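Local coordinates for hypothetical protein (Catenulispora acidiphila, PDB 4H3U) that is of unknown function but has the ketosteroid isomerase-like fold of SnoaL-like proteins and may take part in trimethylamine metabolism, at residues 86-90 against 101-105; 38-44 against 72-78; 48-52 against 129-134. All coordinates share one frame; numbering follows the deposited sequence.

Contact 1 (86-90 against 101-105). With CD (cadmium ion), chain E.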
ATOM      1  N   HIS A  86      -5.835  -4.212  15.989  1.00  9.09           N
ATOM      2  CA  HIS A  86      -6.921  -3.271  15.838  1.00 10.07           C
ATOM      3  C   HIS A  86      -6.698  -2.455  14.587  1.00  9.97           C
ATOM      4  O   HIS A  86      -5.581  -2.071  14.267  1.00 11.53           O
ATOM      5  CB  HIS A  86      -7.139  -2.419  17.101  1.00 14.32           C
ATOM      6  CG  HIS A  86      -5.989  -1.567  17.513  1.00 12.95           C
ATOM      7  ND1 HIS A  86      -4.827  -2.071  18.051  1.00 12.62           N
ATOM      8  CD2 HIS A  86      -5.873  -0.219  17.580  1.00 14.69           C
ATOM      9  CE1 HIS A  86      -4.010  -1.066  18.341  1.00 13.85           C
ATOM     10  NE2 HIS A  86      -4.634   0.069  18.086  1.00 15.32           N
ATOM     11  N   VAL A  87      -7.800  -2.237  13.880  1.00  9.56           N
ATOM     12  CA  VAL A  87      -7.807  -1.510  12.622  1.00  9.49           C
ATOM     13  C   VAL A  87      -8.851  -0.408  12.702  1.00  9.87           C
ATOM     14  O   VAL A  87      -9.985  -0.688  12.995  1.00 12.00           O
ATOM     15  CB  VAL A  87      -8.140  -2.438  11.439  1.00 10.76           C
ATOM     16  CG1 VAL A  87      -8.322  -1.650  10.168  1.00 13.42           C
ATOM     17  CG2 VAL A  87      -7.056  -3.497  11.277  1.00 11.22           C
ATOM     18  N   THR A  88      -8.402   0.844  12.533  1.00  9.80           N
ATOM     19  CA  THR A  88      -9.293   1.994  12.592  1.00 10.24           C
ATOM     20  C   THR A  88      -9.339   2.621  11.212  1.00  9.86           C
ATOM     21  O   THR A  88      -8.360   2.663  10.489  1.00 11.70           O
ATOM     22  CB  THR A  88      -8.828   3.016  13.636  1.00 11.98           C
ATOM     23  OG1 THR A  88      -7.548   3.492  13.298  1.00 14.21           O
ATOM     24  CG2 THR A  88      -8.752   2.397  14.987  1.00 15.12           C
ATOM     25  N   ILE A  89     -10.504   3.115  10.821  1.00  9.98           N
ATOM     26  CA  ILE A  89     -10.687   3.735   9.533  1.00  9.31           C
ATOM     27  C   ILE A  89     -10.392   5.225   9.585  1.00  9.20           C
ATOM     28  O   ILE A  89     -11.019   5.956  10.363  1.00 11.87           O
ATOM     29  CB  ILE A  89     -12.140   3.514   9.082  1.00  9.93           C
ATOM     30  CG1 ILE A  89     -12.500   2.015   9.049  1.00 10.50           C
ATOM     31  CG2 ILE A  89     -12.384   4.155   7.714  1.00 10.79           C
ATOM     32  CD1 ILE A  89     -11.574   1.171   8.184  1.00 10.85           C
ATOM     33  N   THR A  90      -9.481   5.661   8.745  1.00  9.63           N
ATOM     34  CA  THR A  90      -9.154   7.065   8.565  1.00 11.17           C
ATOM     35  C   THR A  90     -10.121   7.676   7.566  1.00 11.02           C
ATOM     36  O   THR A  90     -10.760   8.700   7.853  1.00 13.76           O
ATOM     37  CB  THR A  90      -7.713   7.250   8.103  1.00 12.92           C
ATOM     38  OG1 THR A  90      -6.850   6.592   9.028  1.00 14.00           O
ATOM     39  CG2 THR A  90      -7.352   8.723   8.045  1.00 16.52           C
ATOM     40  N   ILE A 101      -9.616   1.914   1.164  1.00  7.22           N
ATOM     41  CA  ILE A 101      -9.613   2.177   2.577  1.00  7.21           C
ATOM     42  C   ILE A 101      -8.267   2.704   3.014  1.00  7.79           C
ATOM     43  O   ILE A 101      -7.248   2.077   2.732  1.00  8.54           O
ATOM     44  CB  ILE A 101      -9.910   0.901   3.376  1.00  8.41           C
ATOM     45  CG1 ILE A 101     -11.200   0.217   2.945  1.00  9.79           C
ATOM     46  CG2 ILE A 101      -9.955   1.205   4.875  1.00  9.57           C
ATOM     47  CD1 ILE A 101     -11.389  -1.177   3.494  1.00  9.89           C
ATOM     48  N   GLU A 102      -8.254   3.849   3.683  1.00  7.53           N
ATOM     49  CA  GLU A 102      -7.080   4.339   4.383  1.00  8.02           C
ATOM     50  C   GLU A 102      -7.367   4.040   5.876  1.00  7.90           C
ATOM     51  O   GLU A 102      -8.347   4.535   6.462  1.00  9.45           O
ATOM     52  CB  GLU A 102      -6.860   5.824   4.175  1.00  9.40           C
ATOM     53  CG  GLU A 102      -6.520   6.126   2.749  1.00 10.30           C
ATOM     54  CD  GLU A 102      -6.157   7.567   2.454  1.00 12.96           C
ATOM     55  OE1 GLU A 102      -5.338   8.148   3.215  1.00 15.28           O
ATOM     56  OE2 GLU A 102      -6.626   8.095   1.406  1.00 15.83           O
ATOM     57  N   ALA A 103      -6.541   3.202   6.480  1.00  8.82           N
ATOM     58  CA  ALA A 103      -6.722   2.764   7.855  1.00  9.21           C
ATOM     59  C   ALA A 103      -5.456   2.877   8.621  1.00  8.80           C
ATOM     60  O   ALA A 103      -4.405   3.232   8.081  1.00  9.51           O
ATOM     61  CB  ALA A 103      -7.170   1.314   7.866  1.00 11.64           C
ATOM     62  N   VAL A 104      -5.554   2.637   9.931  1.00  8.86           N
ATOM     63  CA  VAL A 104      -4.383   2.463  10.790  1.00  9.42           C
ATOM     64  C   VAL A 104      -4.480   1.061  11.359  1.00  9.23           C
ATOM     65  O   VAL A 104      -5.489   0.676  11.934  1.00 10.53           O
ATOM     66  CB  VAL A 104      -4.295   3.509  11.929  1.00 10.79           C
ATOM     67  CG1 VAL A 104      -3.105   3.234  12.846  1.00 12.11           C
ATOM     68  CG2 VAL A 104      -4.192   4.899  11.345  1.00 12.68           C
ATOM     69  N   TYR A 105      -3.394   0.327  11.181  1.00  8.65           N
ATOM     70  CA  TYR A 105      -3.234  -1.043  11.651  1.00  9.24           C
ATOM     71  C   TYR A 105      -2.257  -1.068  12.822  1.00  9.28           C
ATOM     72  O   TYR A 105      -1.131  -0.620  12.696  1.00  9.29           O
ATOM     73  CB  TYR A 105      -2.692  -1.882  10.512  1.00 10.26           C
ATOM     74  CG  TYR A 105      -2.270  -3.285  10.850  1.00 10.44           C
ATOM     75  CD1 TYR A 105      -2.926  -4.018  11.828  1.00 17.39           C
ATOM     76  CD2 TYR A 105      -1.157  -3.848  10.294  1.00 11.23           C
ATOM     77  CE1 TYR A 105      -2.499  -5.299  12.179  1.00 16.13           C
ATOM     78  CE2 TYR A 105      -0.799  -5.172  10.536  1.00 12.30           C
ATOM     79  CZ  TYR A 105      -1.498  -5.904  11.446  1.00 18.40           C
ATOM     80  OH  TYR A 105      -1.117  -7.195  11.723  1.00 24.87           O
TER
HETATM   81 CD    CD E 203      -4.017   2.226  18.495  1.00 22.44          CD
HETATM   82  O   HOH W   1      -5.425   0.938  14.722  1.00 20.96           O
HETATM   83  O   HOH W   2      -4.449   6.138   7.788  1.00 16.61           O
HETATM   84  O   HOH W   3      -3.734   2.592  16.223  1.00 25.60           O
HETATM   85  O   HOH W   4      -6.075   2.993  18.118  1.00 33.18           O
HETATM   86  O   HOH W   5      -4.378   1.933  20.746  1.00 30.30           O
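The beta hairpin of strands 82-95 and 98-109 forms one end of the curved sheet of this SnoaL-like, ketosteroid isomerase-like fold, and here Thr88 and Val104 form an antiparallel hydrogen-bonded pair. Thr88 N gives to Val104 O (3.0 Å) and Val104 N returns a bond to Thr88 O (2.9 Å). Thr90 N, where the chain turns a corner, bonds to Glu102 O at 2.8 Å. Val104 O is also approached by Val87 CA and accepts a hydrogen bond from a water that also donates to His86 O, bridging the two carbonyls. A second water links Thr90 OG1 to Ala103 O.

The two faces differ. On one, Thr88 and Val104 lie side by side; with chi1 at 61°, Thr88 OG1 sits between its backbone N and carbonyl carbon and rests 3.5 Å from Val104 CB. On the other, Val87 CG1 touches Ala103 CB, Val87 CG2 comes obliquely to the Tyr105 ring, and Ile89 CD1 reaches across to Ile101 CG2 (3.7 Å). Helix 29-39 covers this apolar face through Trp34 and Trp38 on Val87 and Ala35 on Ile89. Glu102 OE2 is hydrogen-bonded to Tyr93 OH, and OE1 to Gln135 NE2 of the second subunit.

The CB of His86 points away from strand 98-109, and its ring binds a cadmium ion through NE2 at 2.3 Å, with three waters among the other ligands, while its ND1 is bonded to Asn84 O. That second bond probably keeps the proton on ND1 and fixes the ring's rotation, presenting the NE2 lone pair to the metal.

Contact 2 (38-44 against 72-78)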
ATOM      1  N   TRP A  38     -11.588  -7.266  11.849  1.00  7.64           N
ATOM      2  CA  TRP A  38     -10.161  -7.284  12.193  1.00  8.06           C
ATOM      3  C   TRP A  38      -9.897  -6.912  13.658  1.00  7.69           C
ATOM      4  O   TRP A  38      -8.953  -7.432  14.256  1.00  9.04           O
ATOM      5  CB  TRP A  38      -9.387  -6.309  11.284  1.00  8.37           C
ATOM      6  CG  TRP A  38      -8.862  -6.964  10.065  1.00  7.86           C
ATOM      7  CD1 TRP A  38      -9.198  -6.747   8.757  1.00  7.98           C
ATOM      8  CD2 TRP A  38      -7.885  -8.011  10.060  1.00  7.79           C
ATOM      9  NE1 TRP A  38      -8.487  -7.593   7.933  1.00  8.21           N
ATOM     10  CE2 TRP A  38      -7.673  -8.375   8.715  1.00  8.14           C
ATOM     11  CE3 TRP A  38      -7.178  -8.701  11.058  1.00  8.85           C
ATOM     12  CZ2 TRP A  38      -6.807  -9.410   8.356  1.00  8.32           C
ATOM     13  CZ3 TRP A  38      -6.303  -9.699  10.689  1.00  8.71           C
ATOM     14  CH2 TRP A  38      -6.133 -10.042   9.372  1.00  9.13           C
ATOM     15  N   THR A  39     -10.728  -6.029  14.227  1.00  8.69           N
ATOM     16  CA  THR A  39     -10.530  -5.542  15.592  1.00  8.70           C
ATOM     17  C   THR A  39     -11.082  -6.495  16.642  1.00  9.09           C
ATOM     18  O   THR A  39     -10.614  -6.510  17.773  1.00 10.68           O
ATOM     19  CB  THR A  39     -11.120  -4.141  15.702  1.00  9.73           C
ATOM     20  OG1 THR A  39     -10.440  -3.299  14.764  1.00  9.86           O
ATOM     21  CG2 THR A  39     -11.028  -3.578  17.115  1.00 12.02           C
ATOM     22  N   GLY A  40     -12.042  -7.312  16.260  1.00  9.08           N
ATOM     23  CA  GLY A  40     -12.663  -8.286  17.145  1.00  9.48           C
ATOM     24  C   GLY A  40     -11.833  -9.539  17.320  1.00  8.78           C
ATOM     25  O   GLY A  40     -10.680  -9.598  16.913  1.00 11.12           O
ATOM     26  N   THR A  41     -12.441 -10.553  17.908  1.00  8.73           N
ATOM     27  CA  THR A  41     -11.733 -11.773  18.299  1.00 10.43           C
ATOM     28  C   THR A  41     -12.348 -12.988  17.573  1.00  9.74           C
ATOM     29  O   THR A  41     -12.068 -14.101  17.959  1.00 14.78           O
ATOM     30  CB  THR A  41     -11.833 -11.971  19.847  1.00 12.89           C
ATOM     31  OG1 THR A  41     -13.210 -12.086  20.203  1.00 15.58           O
ATOM     32  CG2 THR A  41     -11.194 -10.787  20.574  1.00 15.69           C
ATOM     33  N   ASN A  42     -13.121 -12.762  16.510  1.00  9.17           N
ATOM     34  CA  ASN A  42     -13.902 -13.789  15.807  1.00  9.45           C
ATOM     35  C   ASN A  42     -13.396 -13.945  14.377  1.00  9.06           C
ATOM     36  O   ASN A  42     -13.748 -13.160  13.519  1.00  9.23           O
ATOM     37  CB  ASN A  42     -15.385 -13.381  15.840  1.00 10.13           C
ATOM     38  CG  ASN A  42     -16.293 -14.397  15.214  1.00  9.88           C
ATOM     39  OD1 ASN A  42     -15.867 -15.330  14.573  1.00 11.53           O
ATOM     40  ND2 ASN A  42     -17.597 -14.146  15.316  1.00 12.56           N
ATOM     41  N   PRO A  43     -12.603 -14.988  14.115  1.00  8.74           N
ATOM     42  CA  PRO A  43     -12.079 -15.168  12.730  1.00  9.12           C
ATOM     43  C   PRO A  43     -13.209 -15.215  11.686  1.00  7.81           C
ATOM     44  O   PRO A  43     -13.050 -14.680  10.568  1.00  8.23           O
ATOM     45  CB  PRO A  43     -11.295 -16.480  12.791  1.00  9.44           C
ATOM     46  CG  PRO A  43     -10.817 -16.472  14.207  1.00 11.00           C
ATOM     47  CD  PRO A  43     -11.924 -15.909  15.047  1.00 10.23           C
ATOM     48  N   ASN A  44     -14.314 -15.894  11.981  1.00  7.80           N
ATOM     49  CA  ASN A  44     -15.400 -16.028  11.016  1.00  7.87           C
ATOM     50  C   ASN A  44     -16.081 -14.720  10.673  1.00  7.76           C
ATOM     51  O   ASN A  44     -16.728 -14.636   9.637  1.00  8.82           O
ATOM     52  CB  ASN A  44     -16.443 -17.029  11.497  1.00  8.89           C
ATOM     53  CG  ASN A  44     -15.982 -18.462  11.467  1.00 10.72           C
ATOM     54  OD1 ASN A  44     -16.224 -19.208  12.445  1.00 16.71           O
ATOM     55  ND2 ASN A  44     -15.421 -18.888  10.376  1.00 10.82           N
ATOM     56  N   SER A  72     -10.671 -16.543   7.074  1.00  7.65           N
ATOM     57  CA  SER A  72     -10.866 -16.566   8.509  1.00  7.78           C
ATOM     58  C   SER A  72      -9.572 -17.085   9.187  1.00  7.53           C
ATOM     59  O   SER A  72      -9.152 -16.561  10.229  1.00  7.95           O
ATOM     60  CB  SER A  72     -12.025 -17.465   8.820  1.00  8.69           C
ATOM     61  OG  SER A  72     -13.225 -16.914   8.356  1.00 12.35           O
ATOM     62  N   GLY A  73      -8.919 -18.084   8.594  1.00  7.68           N
ATOM     63  CA  GLY A  73      -7.655 -18.588   9.096  1.00  7.26           C
ATOM     64  C   GLY A  73      -6.559 -17.557   9.146  1.00  7.33           C
ATOM     65  O   GLY A  73      -5.681 -17.649  10.026  1.00  9.68           O
ATOM     66  N   TRP A  74      -6.559 -16.558   8.265  1.00  8.46           N
ATOM     67  CA  TRP A  74      -5.579 -15.476   8.293  1.00  8.65           C
ATOM     68  C   TRP A  74      -5.814 -14.557   9.495  1.00  8.02           C
ATOM     69  O   TRP A  74      -4.850 -14.141  10.133  1.00  9.05           O
ATOM     70  CB  TRP A  74      -5.607 -14.714   6.953  1.00  9.13           C
ATOM     71  CG  TRP A  74      -4.710 -13.504   6.891  1.00  8.33           C
ATOM     72  CD1 TRP A  74      -5.101 -12.226   6.651  1.00  9.04           C
ATOM     73  CD2 TRP A  74      -3.276 -13.468   7.033  1.00  9.08           C
ATOM     74  NE1 TRP A  74      -4.015 -11.394   6.631  1.00  9.42           N
ATOM     75  CE2 TRP A  74      -2.886 -12.126   6.906  1.00  9.40           C
ATOM     76  CE3 TRP A  74      -2.292 -14.428   7.325  1.00 10.61           C
ATOM     77  CZ2 TRP A  74      -1.551 -11.731   6.963  1.00 11.13           C
ATOM     78  CZ3 TRP A  74      -0.989 -14.035   7.394  1.00 12.25           C
ATOM     79  CH2 TRP A  74      -0.613 -12.708   7.239  1.00 13.01           C
ATOM     80  N   LYS A  75      -7.061 -14.272   9.839  1.00  8.50           N
ATOM     81  CA  LYS A  75      -7.343 -13.542  11.076  1.00  8.47           C
ATOM     82  C   LYS A  75      -6.859 -14.365  12.262  1.00  8.09           C
ATOM     83  O   LYS A  75      -6.223 -13.813  13.178  1.00  8.70           O
ATOM     84  CB  LYS A  75      -8.825 -13.208  11.146  1.00  8.61           C
ATOM     85  CG  LYS A  75      -9.318 -12.696  12.528  1.00  9.30           C
ATOM     86  CD  LYS A  75      -8.638 -11.470  13.057  1.00  9.67           C
ATOM     87  CE  LYS A  75      -9.379 -11.001  14.341  1.00  9.50           C
ATOM     88  NZ  LYS A  75      -8.584 -10.013  15.098  1.00 10.51           N
ATOM     89  N   ALA A  76      -7.137 -15.667  12.295  1.00  8.01           N
ATOM     90  CA  ALA A  76      -6.675 -16.501  13.383  1.00  9.25           C
ATOM     91  C   ALA A  76      -5.139 -16.511  13.505  1.00  9.87           C
ATOM     92  O   ALA A  76      -4.596 -16.395  14.606  1.00 10.16           O
ATOM     93  CB  ALA A  76      -7.214 -17.920  13.261  1.00 10.27           C
ATOM     94  N   ARG A  77      -4.442 -16.637  12.392  1.00  9.99           N
ATOM     95  CA  ARG A  77      -2.991 -16.661  12.366  1.00 10.36           C
ATOM     96  C   ARG A  77      -2.398 -15.343  12.819  1.00 10.22           C
ATOM     97  O   ARG A  77      -1.389 -15.295  13.529  1.00 11.97           O
ATOM     98  CB  ARG A  77      -2.501 -17.030  10.976  1.00 13.07           C
ATOM     99  CG  ARG A  77      -2.748 -18.478  10.549  1.00 16.78           C
ATOM    100  CD  ARG A  77      -2.738 -18.674   9.007  1.00 18.82           C
ATOM    101  NE  ARG A  77      -1.509 -18.218   8.363  1.00 22.59           N
ATOM    102  CZ  ARG A  77      -1.376 -18.010   7.050  1.00 21.09           C
ATOM    103  NH1 ARG A  77      -2.433 -18.129   6.235  1.00 29.98           N
ATOM    104  NH2 ARG A  77      -0.194 -17.619   6.553  1.00 32.80           N
ATOM    105  N   THR A  78      -3.002 -14.257  12.366  1.00  9.66           N
ATOM    106  CA  THR A  78      -2.545 -12.943  12.762  1.00  8.84           C
ATOM    107  C   THR A  78      -2.698 -12.783  14.284  1.00  8.97           C
ATOM    108  O   THR A  78      -1.765 -12.316  14.943  1.00 10.56           O
ATOM    109  CB  THR A  78      -3.301 -11.855  11.976  1.00  9.60           C
ATOM    110  OG1 THR A  78      -3.037 -11.965  10.562  1.00 11.34           O
ATOM    111  CG2 THR A  78      -2.875 -10.508  12.387  1.00 10.48           C
TER
HETATM  112  O   HOH W   6     -15.435 -18.008   7.820  1.00 20.69           O
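Lys75 leaves its helix with CG anti to the backbone N (chi1 168°), bends at chi2 (58°) and then runs straight, which carries its ammonium group to two carbonyls at and just past the end of helix 29-39. NZ donates to Trp38 O at 2.7 Å, from well above the plane of that carbonyl, and to Gly40 O at 2.8 Å, nearer to its plane; a salt bridge to Asp79 adds a third partner for this buried charge. On the way the aliphatic part of Lys75 is used as packing: CG lies 3.7 Å from Pro43 CA, and CD passes obliquely by Trp38 CE3.

In this ketosteroid isomerase-like fold helices 29-39 and 68-81 pack on the sheet, where Trp38 and Thr78 both touch Val85 of strand 82-95. Through its bonds to Trp38 O and Gly40 O, Lys75 holds the turn between helices 29-39 and 43-47. The Trp38 indole points its six-membered ring at helix 68-81. Its CH2 corner meets Trp74 CD1 at 3.6 Å, with the two ring planes nearly perpendicular (87°), and Thr78 also lies at its edge; Trp38 NE1 bonds to Tyr56. Thr78 OG1 in turn donates to Trp74 O and sits over one face of the Trp74 ring.

At the other end Pro43 CG touches Ala76 CB (4.0 Å). Ser72 OG lies 3.1 Å from Pro43 O but also has Arg68 O within reach, and a water joins it to Asn44 ND2.

Contact 3 (48-52 against 129-134)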
ATOM      1  N   THR A  48     -16.668 -14.434   6.616  1.00  6.78           N
ATOM      2  CA  THR A  48     -18.034 -14.397   6.121  1.00  6.82           C
ATOM      3  C   THR A  48     -18.294 -13.249   5.149  1.00  6.73           C
ATOM      4  O   THR A  48     -19.270 -13.288   4.388  1.00  7.81           O
ATOM      5  CB  THR A  48     -19.038 -14.391   7.299  1.00  8.08           C
ATOM      6  OG1 THR A  48     -20.297 -14.819   6.797  1.00  9.48           O
ATOM      7  CG2 THR A  48     -19.143 -13.041   7.952  1.00  7.70           C
ATOM      8  N   LEU A  49     -17.470 -12.217   5.164  1.00  6.71           N
ATOM      9  CA  LEU A  49     -17.629 -11.093   4.250  1.00  7.89           C
ATOM     10  C   LEU A  49     -17.246 -11.400   2.811  1.00  7.89           C
ATOM     11  O   LEU A  49     -17.555 -10.614   1.928  1.00  8.57           O
ATOM     12  CB  LEU A  49     -16.755  -9.922   4.722  1.00  7.45           C
ATOM     13  CG  LEU A  49     -17.029  -9.414   6.130  1.00  8.51           C
ATOM     14  CD1 LEU A  49     -16.034  -8.340   6.510  1.00 10.51           C
ATOM     15  CD2 LEU A  49     -18.478  -8.928   6.269  1.00 10.37           C
ATOM     16  N   PHE A  50     -16.567 -12.518   2.568  1.00  6.98           N
ATOM     17  CA  PHE A  50     -15.978 -12.838   1.286  1.00  7.31           C
ATOM     18  C   PHE A  50     -16.729 -13.875   0.473  1.00  7.80           C
ATOM     19  O   PHE A  50     -17.362 -14.792   0.970  1.00  8.36           O
ATOM     20  CB  PHE A  50     -14.533 -13.361   1.503  1.00  7.85           C
ATOM     21  CG  PHE A  50     -13.573 -12.269   1.891  1.00  7.82           C
ATOM     22  CD1 PHE A  50     -12.717 -11.707   0.958  1.00  7.62           C
ATOM     23  CD2 PHE A  50     -13.540 -11.788   3.200  1.00  8.06           C
ATOM     24  CE1 PHE A  50     -11.869 -10.687   1.303  1.00  7.65           C
ATOM     25  CE2 PHE A  50     -12.702 -10.742   3.531  1.00  7.61           C
ATOM     26  CZ  PHE A  50     -11.876 -10.192   2.581  1.00  8.05           C
ATOM     27  N   ALA A  51     -16.634 -13.689  -0.854  1.00  8.68           N
ATOM     28  CA  ALA A  51     -17.153 -14.628  -1.816  1.00  9.44           C
ATOM     29  C   ALA A  51     -16.492 -15.981  -1.646  1.00  8.97           C
ATOM     30  O   ALA A  51     -15.370 -16.091  -1.124  1.00  9.68           O
ATOM     31  CB  ALA A  51     -16.925 -14.124  -3.234  1.00 10.47           C
ATOM     32  N   ALA A  52     -17.105 -17.024  -2.202  1.00 10.05           N
ATOM     33  CA  ALA A  52     -16.598 -18.356  -2.062  1.00 11.18           C
ATOM     34  C   ALA A  52     -15.200 -18.505  -2.637  1.00 10.66           C
ATOM     35  O   ALA A  52     -14.391 -19.277  -2.110  1.00 11.73           O
ATOM     36  CB  ALA A  52     -17.531 -19.361  -2.709  1.00 13.19           C
ATOM     37  N   GLU A 129     -22.817  -6.734  -1.256  1.00 17.26           N
ATOM     38  CA  GLU A 129     -22.149  -6.693   0.023  1.00 20.84           C
ATOM     39  C   GLU A 129     -20.890  -7.575   0.121  1.00 16.93           C
ATOM     40  O   GLU A 129     -20.063  -7.289   0.966  1.00 18.30           O
ATOM     41  CB  GLU A 129     -23.075  -7.165   1.128  1.00 21.51           C
ATOM     42  CG  GLU A 129     -24.346  -6.361   1.310  1.00 20.11           C
ATOM     43  CD  GLU A 129     -24.797  -6.425   2.748  1.00 15.04           C
ATOM     44  OE1 GLU A 129     -23.909  -6.541   3.581  1.00 16.32           O
ATOM     45  OE2 GLU A 129     -25.986  -6.236   3.075  1.00 12.50           O
ATOM     46  N   GLU A 130     -20.715  -8.576  -0.758  1.00 11.31           N
ATOM     47  CA  GLU A 130     -19.563  -9.512  -0.695  1.00 11.93           C
ATOM     48  C   GLU A 130     -18.285  -8.909  -1.246  1.00  8.60           C
ATOM     49  O   GLU A 130     -18.269  -8.216  -2.240  1.00 11.85           O
ATOM     50  CB  GLU A 130     -19.782 -10.753  -1.590  1.00 14.93           C
ATOM     51  CG  GLU A 130     -20.893 -11.703  -1.222  1.00 18.96           C
ATOM     52  CD  GLU A 130     -20.679 -13.055  -1.877  1.00 17.05           C
ATOM     53  OE1 GLU A 130     -20.648 -13.178  -3.105  1.00 23.42           O
ATOM     54  OE2 GLU A 130     -20.598 -14.023  -1.136  1.00 15.99           O
ATOM     55  N   ILE A 131     -17.182  -9.280  -0.595  1.00  8.16           N
ATOM     56  CA  ILE A 131     -15.843  -8.916  -1.031  1.00  7.71           C
ATOM     57  C   ILE A 131     -15.289 -10.025  -1.920  1.00  8.14           C
ATOM     58  O   ILE A 131     -15.247 -11.183  -1.517  1.00  8.97           O
ATOM     59  CB  ILE A 131     -14.891  -8.659   0.136  1.00  7.99           C
ATOM     60  CG1 ILE A 131     -15.458  -7.597   1.086  1.00  9.26           C
ATOM     61  CG2 ILE A 131     -13.529  -8.279  -0.420  1.00  8.53           C
ATOM     62  CD1 ILE A 131     -14.678  -7.426   2.369  1.00  9.04           C
ATOM     63  N   THR A 132     -14.914  -9.677  -3.151  1.00  7.90           N
ATOM     64  CA  THR A 132     -14.287 -10.617  -4.044  1.00  8.00           C
ATOM     65  C   THR A 132     -12.763 -10.576  -3.980  1.00  8.38           C
ATOM     66  O   THR A 132     -12.111 -11.569  -4.280  1.00  8.59           O
ATOM     67  CB  THR A 132     -14.775 -10.456  -5.498  1.00 10.48           C
ATOM     68  OG1 THR A 132     -14.379  -9.186  -5.995  1.00 11.59           O
ATOM     69  CG2 THR A 132     -16.281 -10.560  -5.554  1.00 12.70           C
ATOM     70  N   SER A 133     -12.209  -9.421  -3.622  0.50  7.68           N
ATOM     71  CA  SER A 133     -10.761  -9.247  -3.493  0.50  7.70           C
ATOM     72  C   SER A 133     -10.436  -8.235  -2.396  0.50  6.94           C
ATOM     73  O   SER A 133     -11.077  -7.207  -2.289  0.50  7.69           O
ATOM     74  CB  SER A 133     -10.166  -8.738  -4.832  0.50  8.69           C
ATOM     75  OG  SER A 133      -8.813  -8.351  -4.705  0.50  8.56           O
ATOM     76  N   ASP A 134      -9.440  -8.582  -1.575  1.00  7.51           N
ATOM     77  CA  ASP A 134      -8.866  -7.648  -0.612  1.00  7.42           C
ATOM     78  C   ASP A 134      -7.339  -7.688  -0.829  1.00  7.25           C
ATOM     79  O   ASP A 134      -6.746  -8.778  -0.860  1.00  7.96           O
ATOM     80  CB  ASP A 134      -9.200  -8.101   0.819  1.00  7.27           C
ATOM     81  CG  ASP A 134      -8.653  -7.210   1.926  1.00  7.60           C
ATOM     82  OD1 ASP A 134      -7.413  -6.929   1.844  1.00  8.11           O
ATOM     83  OD2 ASP A 134      -9.380  -6.911   2.865  1.00  8.66           O
TER
HETATM   84  O   HOH W   7     -20.055  -9.137   2.845  1.00 25.29           O
HETATM   85  O   HOH W   8     -19.795 -16.209  -3.247  0.50 16.11           O
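A short parallel bridge, Phe50 beside Ile131, ties the chain just after helix 43-47 to the beginning of strand 130-138. Ile131 uses both of its backbone groups: its N donates to Leu49 O at 2.9 Å and its O accepts from Ala51 N at 2.9 Å, each bond almost straight at 170°. A water donates hydrogen bonds to both Leu49 O and Glu129 O.

Beyond the backbone, the Phe50 ring lies across Ile131. Ile131 CB stands over one face in a CH-pi contact, 4.0 Å from the centroid, and CG2, anti to its backbone N (chi1 -55° for CG1), presses on Phe50 CE1 at 3.4 Å. Asp134 CB meets the same ring at its edge, in plane, with Phe50 CE1 3.7 Å away. Ile131 CD1 reaches back to Leu49 CB, and Ile30 of helix 29-39 packs on both Leu49 and Ile131.

Thr132 and Ser133 together face Arg125 in a classic beta bulge, just where strand 130-138 turns a corner. Past it, Asp134 pairs through its backbone with Thr55 and Val57, within the mixed sheet characteristic of the ketosteroid isomerase-like fold.

On the other flank the extended chain of Glu130 lays its carboxylate alongside Ala51, with OE2 3.6 Å from Ala51 CA. A water accepts from Ala52 N and donates to Glu130 OE2, and Arg127 makes a long, weak ion pair with OE1.

Overall arrangement
Contact 2 buries Lys75, Trp38 and Trp74 between helices; contact 1 has one buried face (Val87, Ala103, Tyr105) and one with exposed Thr88; contact 3 lies farthest from the chain's centre, with exposed Glu129 beside buried Phe50 and Ile131. Contacts 1 and 3 reach the same sheet, 1 through the antiparallel hairpin at its edge and 3 through a brief parallel bridge; they do not touch. In contact 2 a buried lysine bonded to carbonyls does what backbone hydrogen bonds do in the other two. It meets contact 1 directly: Thr39 OG1 probably bonds to Val87 N, and Tyr105 packs on Thr78. Contact 2 adjoins contact 3 only along the sequence. Contact 1 alone carries a metal.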